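Geranyltranstransferase (IspA) (Helicobacter pylori, PDB 3LLW) probably acts as a magnesium-dependent prenyltransferase that joins isoprenoid diphosphates in isoprene biosynthesis. Local coordinates at residues T74-I79 against A138-H143; V146-I151 against L201-I206; E274-L279 against L296-F301. All coordinates share one frame; numbering follows the deposited sequence.

Contact 1. Residues T74-I79 against A138-H143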
# COMPACT_ATOMS: atom_id res chain seq x y z
N THR A 74 -12.76 -7.44 -17.54
CA THR A 74 -11.36 -7.60 -17.11
C THR A 74 -10.96 -6.51 -16.11
O THR A 74 -10.12 -6.75 -15.24
CB THR A 74 -10.38 -7.65 -18.30
OG1 THR A 74 -10.53 -6.47 -19.10
CG2 THR A 74 -10.64 -8.89 -19.16
N GLU A 75 -11.59 -5.35 -16.24
CA GLU A 75 -11.41 -4.26 -15.30
C GLU A 75 -11.98 -4.60 -13.93
O GLU A 75 -11.38 -4.26 -12.91
CB GLU A 75 -12.04 -2.98 -15.85
CG GLU A 75 -11.59 -2.61 -17.26
CD GLU A 75 -10.08 -2.69 -17.45
OE1 GLU A 75 -9.64 -3.39 -18.39
OE2 GLU A 75 -9.34 -2.07 -16.66
N TYR A 76 -13.15 -5.24 -13.91
CA TYR A 76 -13.79 -5.71 -12.68
C TYR A 76 -12.94 -6.82 -12.01
O TYR A 76 -12.86 -6.91 -10.78
CB TYR A 76 -15.19 -6.22 -12.98
CG TYR A 76 -16.16 -5.16 -13.48
CD1 TYR A 76 -16.19 -3.89 -12.91
CD2 TYR A 76 -17.07 -5.44 -14.49
CE1 TYR A 76 -17.08 -2.91 -13.35
CE2 TYR A 76 -17.97 -4.47 -14.95
CZ TYR A 76 -17.97 -3.21 -14.37
OH TYR A 76 -18.84 -2.25 -14.79
N PHE A 77 -12.31 -7.65 -12.83
CA PHE A 77 -11.46 -8.71 -12.33
C PHE A 77 -10.20 -8.11 -11.68
O PHE A 77 -9.80 -8.56 -10.63
CB PHE A 77 -11.10 -9.69 -13.44
CG PHE A 77 -12.20 -10.66 -13.80
CD1 PHE A 77 -13.38 -10.73 -13.05
CD2 PHE A 77 -12.03 -11.55 -14.86
CE1 PHE A 77 -14.37 -11.63 -13.38
CE2 PHE A 77 -13.02 -12.47 -15.19
CZ PHE A 77 -14.19 -12.51 -14.44
N LYS A 78 -9.63 -7.08 -12.30
CA LYS A 78 -8.51 -6.33 -11.73
C LYS A 78 -8.82 -5.83 -10.32
O LYS A 78 -8.06 -6.10 -9.38
CB LYS A 78 -8.16 -5.14 -12.62
CG LYS A 78 -7.28 -5.47 -13.81
CD LYS A 78 -7.19 -4.25 -14.70
CE LYS A 78 -6.51 -4.54 -16.02
NZ LYS A 78 -6.57 -3.34 -16.92
N ILE A 79 -9.95 -5.14 -10.17
CA ILE A 79 -10.46 -4.70 -8.88
C ILE A 79 -10.66 -5.83 -7.87
O ILE A 79 -10.24 -5.72 -6.71
CB ILE A 79 -11.78 -3.94 -9.04
CG1 ILE A 79 -11.55 -2.70 -9.93
CG2 ILE A 79 -12.36 -3.62 -7.68
CD1 ILE A 79 -12.81 -2.01 -10.41
N ALA A 138 -7.11 -0.07 -13.42
CA ALA A 138 -8.41 -0.52 -13.92
C ALA A 138 -9.12 0.62 -14.66
O ALA A 138 -9.19 1.74 -14.16
CB ALA A 138 -9.28 -1.04 -12.77
N LEU A 139 -9.65 0.32 -15.84
CA LEU A 139 -10.20 1.34 -16.73
C LEU A 139 -11.68 1.65 -16.50
O LEU A 139 -12.53 1.31 -17.34
CB LEU A 139 -9.99 0.94 -18.20
CG LEU A 139 -8.59 0.61 -18.72
CD1 LEU A 139 -8.69 0.23 -20.19
CD2 LEU A 139 -7.60 1.75 -18.51
N LEU A 140 -11.99 2.27 -15.37
CA LEU A 140 -13.33 2.81 -15.14
C LEU A 140 -13.17 4.32 -14.98
O LEU A 140 -12.07 4.84 -15.10
CB LEU A 140 -13.99 2.19 -13.90
CG LEU A 140 -13.97 0.67 -13.64
CD1 LEU A 140 -14.85 0.32 -12.44
CD2 LEU A 140 -14.40 -0.16 -14.86
N GLU A 141 -14.28 5.02 -14.72
CA GLU A 141 -14.26 6.48 -14.58
C GLU A 141 -13.40 6.87 -13.41
O GLU A 141 -13.44 6.21 -12.37
CB GLU A 141 -15.67 7.04 -14.40
CG GLU A 141 -16.47 7.12 -15.69
CD GLU A 141 -17.95 7.36 -15.42
OE1 GLU A 141 -18.66 6.39 -15.05
OE2 GLU A 141 -18.41 8.51 -15.59
N SER A 142 -12.62 7.93 -13.58
CA SER A 142 -11.62 8.33 -12.61
C SER A 142 -12.18 8.48 -11.20
O SER A 142 -11.56 8.00 -10.24
CB SER A 142 -10.85 9.58 -13.07
OG SER A 142 -11.72 10.68 -13.25
N HIS A 143 -13.37 9.07 -11.09
CA HIS A 143 -13.99 9.26 -9.78
C HIS A 143 -14.37 7.94 -9.09
O HIS A 143 -14.35 7.87 -7.87
CB HIS A 143 -15.18 10.23 -9.84
CG HIS A 143 -16.40 9.67 -10.50
ND1 HIS A 143 -16.59 9.70 -11.87
CD2 HIS A 143 -17.50 9.07 -9.98
CE1 HIS A 143 -17.75 9.14 -12.16
NE2 HIS A 143 -18.32 8.75 -11.03
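Glu75, Leu140 and Ala138 carry this contact, in which the first turns of helix 73-94 meet the linker that follows helix 117-137. Glu75 supplies the polar part. Its OE2 accepts the backbone N-H of Leu139 from the anti side, 34° out of the carboxylate plane. The N to OE2 separation is modelled at 2.5 Å, short enough for the exact length to be doubtful, but the N-H...O angle of 165° supports the bond. The same oxygen receives Lys78 NZ at 3.1 Å, a salt bridge within the helix, so OE2 has two donors, one on its syn and one on its anti side, which should limit the rotation of the carboxylate. A bend at chi2 (-47°) folds the Glu75 chain back far enough to serve the loop and the lysine together.

Leu140 makes the apolar part with both methyls. CD1 meets Ile79 CD1 tip to tip at 3.7 Å, and CD2 rests on Glu75 CB at 3.8 Å. Its side chain also crosses that of Tyr76 at about a right angle, with CD1 4.0 Å and CD2 4.1 Å from Tyr76 CE1. Ala138 sets its CB 4.0 Å from Ile79 CG1, while its CA lies 4.0 Å from Lys78 CD.

An inverse gamma turn centred on Leu139, closed by a weak bond from Leu140 N to Ala138 O, lies in this linker, and Glu141 then occupies the N-cap position of helix 142-156. The arrangement docks the linker between helices 117-137 and 142-156 of the largely helical isoprenoid synthase fold on the start of a helix whose other end carries Asp94, a magnesium ligand in this enzyme, though no metal is bound in this chain.

Contact 2. Residues V146-I151 against L201-I206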
# COMPACT_ATOMS: atom_id res chain seq x y z
N VAL A 146 -11.01 6.46 -7.70
CA VAL A 146 -10.63 7.20 -6.49
C VAL A 146 -11.39 6.70 -5.27
O VAL A 146 -10.76 6.33 -4.27
CB VAL A 146 -10.72 8.72 -6.66
CG1 VAL A 146 -10.73 9.44 -5.31
CG2 VAL A 146 -9.54 9.20 -7.49
N GLU A 147 -12.72 6.63 -5.37
CA GLU A 147 -13.56 6.04 -4.32
C GLU A 147 -13.18 4.61 -3.89
O GLU A 147 -13.20 4.30 -2.72
CB GLU A 147 -15.03 6.09 -4.70
CG GLU A 147 -15.73 7.33 -4.18
CD GLU A 147 -16.33 8.17 -5.29
OE1 GLU A 147 -17.25 7.69 -5.99
OE2 GLU A 147 -15.87 9.32 -5.47
N LEU A 148 -12.82 3.76 -4.85
CA LEU A 148 -12.49 2.36 -4.56
C LEU A 148 -11.23 2.30 -3.74
O LEU A 148 -11.15 1.58 -2.75
CB LEU A 148 -12.32 1.56 -5.85
CG LEU A 148 -13.58 1.29 -6.68
CD1 LEU A 148 -13.24 0.83 -8.07
CD2 LEU A 148 -14.52 0.34 -6.01
N ILE A 149 -10.25 3.12 -4.14
CA ILE A 149 -9.00 3.30 -3.42
C ILE A 149 -9.18 3.86 -2.01
O ILE A 149 -8.59 3.30 -1.06
CB ILE A 149 -7.97 4.08 -4.26
CG1 ILE A 149 -7.54 3.23 -5.46
CG2 ILE A 149 -6.75 4.46 -3.44
CD1 ILE A 149 -6.61 3.93 -6.44
N LYS A 150 -10.02 4.91 -1.87
CA LYS A 150 -10.42 5.44 -0.55
C LYS A 150 -10.97 4.34 0.36
O LYS A 150 -10.63 4.29 1.55
CB LYS A 150 -11.55 6.48 -0.66
CG LYS A 150 -11.24 7.81 -1.31
CD LYS A 150 -12.39 8.79 -1.00
CE LYS A 150 -12.35 10.03 -1.87
NZ LYS A 150 -13.32 11.03 -1.37
N ILE A 151 -11.84 3.50 -0.20
CA ILE A 151 -12.45 2.40 0.55
C ILE A 151 -11.42 1.34 0.98
O ILE A 151 -11.32 1.03 2.16
CB ILE A 151 -13.62 1.76 -0.22
CG1 ILE A 151 -14.78 2.77 -0.34
CG2 ILE A 151 -14.13 0.49 0.49
CD1 ILE A 151 -15.85 2.32 -1.29
N LEU A 201 -20.67 -2.02 -5.02
CA LEU A 201 -21.67 -0.96 -5.35
C LEU A 201 -21.01 0.19 -6.12
O LEU A 201 -21.44 0.54 -7.21
CB LEU A 201 -22.39 -0.43 -4.09
CG LEU A 201 -23.40 0.72 -4.29
CD1 LEU A 201 -24.51 0.35 -5.29
CD2 LEU A 201 -24.03 1.13 -2.99
N VAL A 202 -19.96 0.75 -5.53
CA VAL A 202 -19.14 1.79 -6.14
C VAL A 202 -18.71 1.46 -7.58
O VAL A 202 -18.96 2.25 -8.50
CB VAL A 202 -17.92 2.12 -5.22
CG1 VAL A 202 -16.86 2.94 -5.95
CG2 VAL A 202 -18.39 2.87 -3.99
N ALA A 203 -18.11 0.27 -7.77
CA ALA A 203 -17.67 -0.18 -9.10
C ALA A 203 -18.80 -0.34 -10.13
O ALA A 203 -18.56 -0.18 -11.32
CB ALA A 203 -16.88 -1.48 -9.00
N SER A 204 -20.02 -0.64 -9.68
CA SER A 204 -21.17 -0.77 -10.59
C SER A 204 -21.64 0.57 -11.18
O SER A 204 -22.32 0.58 -12.21
CB SER A 204 -22.35 -1.47 -9.90
OG SER A 204 -23.00 -0.60 -8.99
N GLY A 205 -21.27 1.67 -10.55
CA GLY A 205 -21.62 3.00 -11.04
C GLY A 205 -22.94 3.57 -10.57
O GLY A 205 -23.18 4.77 -10.72
N ILE A 206 -23.80 2.74 -9.99
CA ILE A 206 -25.10 3.21 -9.52
C ILE A 206 -24.92 3.97 -8.19
O ILE A 206 -24.05 3.63 -7.39
CB ILE A 206 -26.22 2.08 -9.45
CG1 ILE A 206 -26.61 1.72 -8.01
CG2 ILE A 206 -25.82 0.84 -10.27
CD1 ILE A 206 -27.99 1.10 -7.89
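Glu147, Leu148 and Ile151, which lie along one side of helix 142-156, all meet Val202. Val146, at the start of the segment, faces elsewhere and packs on Ser136 of the second subunit. Glu147 begins the contact with its aliphatic root: CB lies 3.9 Å from CG1 of Val202. Leu148, the next residue, meets the same methyl more closely. Its CD2 stands 3.5 Å from Val202 CG1, closer than methyl carbons normally pack, and its CG is 3.7 Å from that carbon, so the isopropyl end is pressed against the valine with two atoms. The two side chains run alongside each other pointing opposite ways. Leu148 CD2 also lies 4.2 Å from Ala203 CB.

The pairing joins helix 142-156 to the C-terminal end of helix 178-204, two members of the helical bundle of a trans-prenyltransferase. Ile149 and Lys150, like Val146 on a different side of the helix, pack on Ser136 of the second subunit. One turn on from Leu148, Ile151 passes the valine in the same manner as the leucine and brings CD1 to 3.7 Å from Val202 CG2. With CG1 anti to its own backbone N (chi1 166°), Val202 gives one methyl to Glu147 and Leu148 and the other to Ile151. Leu148 and Ile151 extend the seam to Met199, and Phe212 of helix 209-236 touches Val202.

The helix carrying Val202 is ending here. Ser204 OG donates to Leu201 O at 2.6 Å, in the carbonyl plane and on a lone pair, one turn back. Gly205 then leaves helical geometry with a positive phi of 89°, while its N still reaches Val202 O at 3.1 Å.

Contact 3. Residues E274-L279 against L296-F301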
# COMPACT_ATOMS: atom_id res chain seq x y z
N GLU A 274 -30.26 -13.69 12.11
CA GLU A 274 -30.29 -12.23 12.07
C GLU A 274 -29.78 -11.68 10.74
O GLU A 274 -30.38 -10.76 10.17
CB GLU A 274 -29.43 -11.72 13.22
CG GLU A 274 -29.72 -10.30 13.65
CD GLU A 274 -28.81 -9.85 14.77
OE1 GLU A 274 -28.13 -10.71 15.38
OE2 GLU A 274 -28.77 -8.63 15.04
N VAL A 275 -28.67 -12.26 10.27
CA VAL A 275 -28.04 -11.91 8.99
C VAL A 275 -29.01 -12.20 7.84
O VAL A 275 -29.36 -11.29 7.09
CB VAL A 275 -26.66 -12.66 8.81
CG1 VAL A 275 -26.21 -12.70 7.37
CG2 VAL A 275 -25.57 -12.00 9.64
N LEU A 276 -29.49 -13.45 7.76
CA LEU A 276 -30.45 -13.88 6.73
C LEU A 276 -31.77 -13.10 6.75
O LEU A 276 -32.33 -12.80 5.70
CB LEU A 276 -30.70 -15.38 6.82
CG LEU A 276 -29.92 -16.35 5.92
CD1 LEU A 276 -28.60 -15.79 5.34
CD2 LEU A 276 -29.67 -17.70 6.63
N ASN A 277 -32.24 -12.74 7.94
CA ASN A 277 -33.47 -11.98 8.09
C ASN A 277 -33.35 -10.52 7.65
O ASN A 277 -34.28 -9.96 7.08
CB ASN A 277 -33.98 -12.07 9.53
CG ASN A 277 -35.46 -11.77 9.64
OD1 ASN A 277 -36.29 -12.45 9.02
ND2 ASN A 277 -35.80 -10.76 10.43
N ASP A 278 -32.20 -9.92 7.94
CA ASP A 278 -31.88 -8.55 7.53
C ASP A 278 -31.69 -8.50 6.02
O ASP A 278 -32.00 -7.51 5.36
CB ASP A 278 -30.59 -8.10 8.22
CG ASP A 278 -30.71 -6.71 8.84
OD1 ASP A 278 -29.65 -6.10 9.10
OD2 ASP A 278 -31.84 -6.24 9.10
N LEU A 279 -31.19 -9.61 5.48
CA LEU A 279 -30.99 -9.80 4.06
C LEU A 279 -32.31 -9.96 3.30
O LEU A 279 -32.44 -9.50 2.18
CB LEU A 279 -30.09 -11.03 3.83
CG LEU A 279 -29.67 -11.43 2.42
CD1 LEU A 279 -28.82 -10.35 1.77
CD2 LEU A 279 -28.93 -12.74 2.49
N LEU A 296 -24.57 -17.11 -1.78
CA LEU A 296 -23.20 -17.12 -1.29
C LEU A 296 -23.15 -17.48 0.19
O LEU A 296 -22.34 -18.33 0.60
CB LEU A 296 -22.55 -15.76 -1.52
CG LEU A 296 -21.16 -15.66 -2.15
CD1 LEU A 296 -20.59 -14.27 -1.90
CD2 LEU A 296 -20.17 -16.76 -1.70
N LEU A 297 -24.02 -16.86 0.97
CA LEU A 297 -24.09 -17.09 2.41
C LEU A 297 -24.54 -18.49 2.78
O LEU A 297 -24.03 -19.06 3.75
CB LEU A 297 -25.01 -16.08 3.09
CG LEU A 297 -24.71 -14.58 2.95
CD1 LEU A 297 -25.58 -13.85 3.91
CD2 LEU A 297 -23.24 -14.23 3.19
N ASN A 298 -25.47 -19.06 2.01
CA ASN A 298 -25.94 -20.43 2.27
C ASN A 298 -24.84 -21.45 2.01
O ASN A 298 -24.76 -22.46 2.71
CB ASN A 298 -27.20 -20.76 1.45
CG ASN A 298 -28.47 -20.15 2.06
OD1 ASN A 298 -28.77 -20.34 3.24
ND2 ASN A 298 -29.21 -19.42 1.23
N THR A 299 -23.98 -21.16 1.04
CA THR A 299 -22.80 -21.97 0.80
C THR A 299 -21.84 -21.87 1.99
O THR A 299 -21.30 -22.88 2.45
CB THR A 299 -22.08 -21.57 -0.51
OG1 THR A 299 -23.06 -21.34 -1.54
CG2 THR A 299 -21.13 -22.68 -0.97
N LEU A 300 -21.66 -20.65 2.50
CA LEU A 300 -20.77 -20.38 3.63
C LEU A 300 -21.22 -21.05 4.93
O LEU A 300 -20.40 -21.58 5.68
CB LEU A 300 -20.62 -18.87 3.86
CG LEU A 300 -19.55 -18.42 4.87
CD1 LEU A 300 -18.18 -18.35 4.20
CD2 LEU A 300 -19.92 -17.10 5.53
N PHE A 301 -22.53 -21.04 5.18
CA PHE A 301 -23.09 -21.65 6.38
C PHE A 301 -23.16 -23.18 6.28
O PHE A 301 -23.30 -23.85 7.30
CB PHE A 301 -24.47 -21.08 6.70
CG PHE A 301 -24.49 -19.58 6.90
CD1 PHE A 301 -23.41 -18.91 7.47
CD2 PHE A 301 -25.61 -18.83 6.54
CE1 PHE A 301 -23.43 -17.53 7.66
CE2 PHE A 301 -25.64 -17.45 6.72
CZ PHE A 301 -24.55 -16.80 7.29
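An antiparallel helical hairpin at the C-terminal end of the chain brings helix 261-279 alongside helix 287-301. The short axes run at 170° to each other and approach to 11.8 Å, a wide spacing, bridged by leucine, valine and phenylalanine side chains. Leu297 CD1 is the focal atom: it lies 3.7 Å from Val275 CG1, 3.9 Å from Leu276 CD1 and 3.8 Å from Leu279 CD2. These approaches differ in kind. Val275 passes at a slant, Leu276 runs alongside pointing the opposite way, and Leu279 reaches Leu297 tip to tip. Placing CG beside its backbone N (chi1 -58°), Leu297 sends this methyl across the gap.

One turn later Phe301 is met at its edge. Leu276 CD1 lies in the ring plane, 3.7 Å from Phe301 CE2, and Val275 CG1 approaches the same rim near the plane, 4.4 Å from CZ. The ring therefore adds to the apolar seam with its rim.

Helix 209-236 lies against both helices: its Phe218 touches Val275 and Leu297, and Leu229 packs on Phe301. From helix 51-63, Leu55 and Phe51 meet Leu296 and Leu300, tying the last helix to the body of the bundle.

Overall arrangement
Contacts 1 and 2 form one neighbourhood: their centres are 10 Å apart, both use helix 142-156, and Ile79 CD1 touches Leu148 CD1 at 3.7 Å. Both also reach the second subunit, so this region adjoins the subunit interface. Contact 3 stands apart, its centre about 28 Å from that of contact 1 and about 24 Å from that of contact 2. Along the chain the three come in order without overlap. Helix 51-63 is their shared neighbour, and its Phe56 touches both Ile79 and Ala203. The C-terminal hairpin and the subunit-facing helices are thereby joined within a single, largely helical bundle.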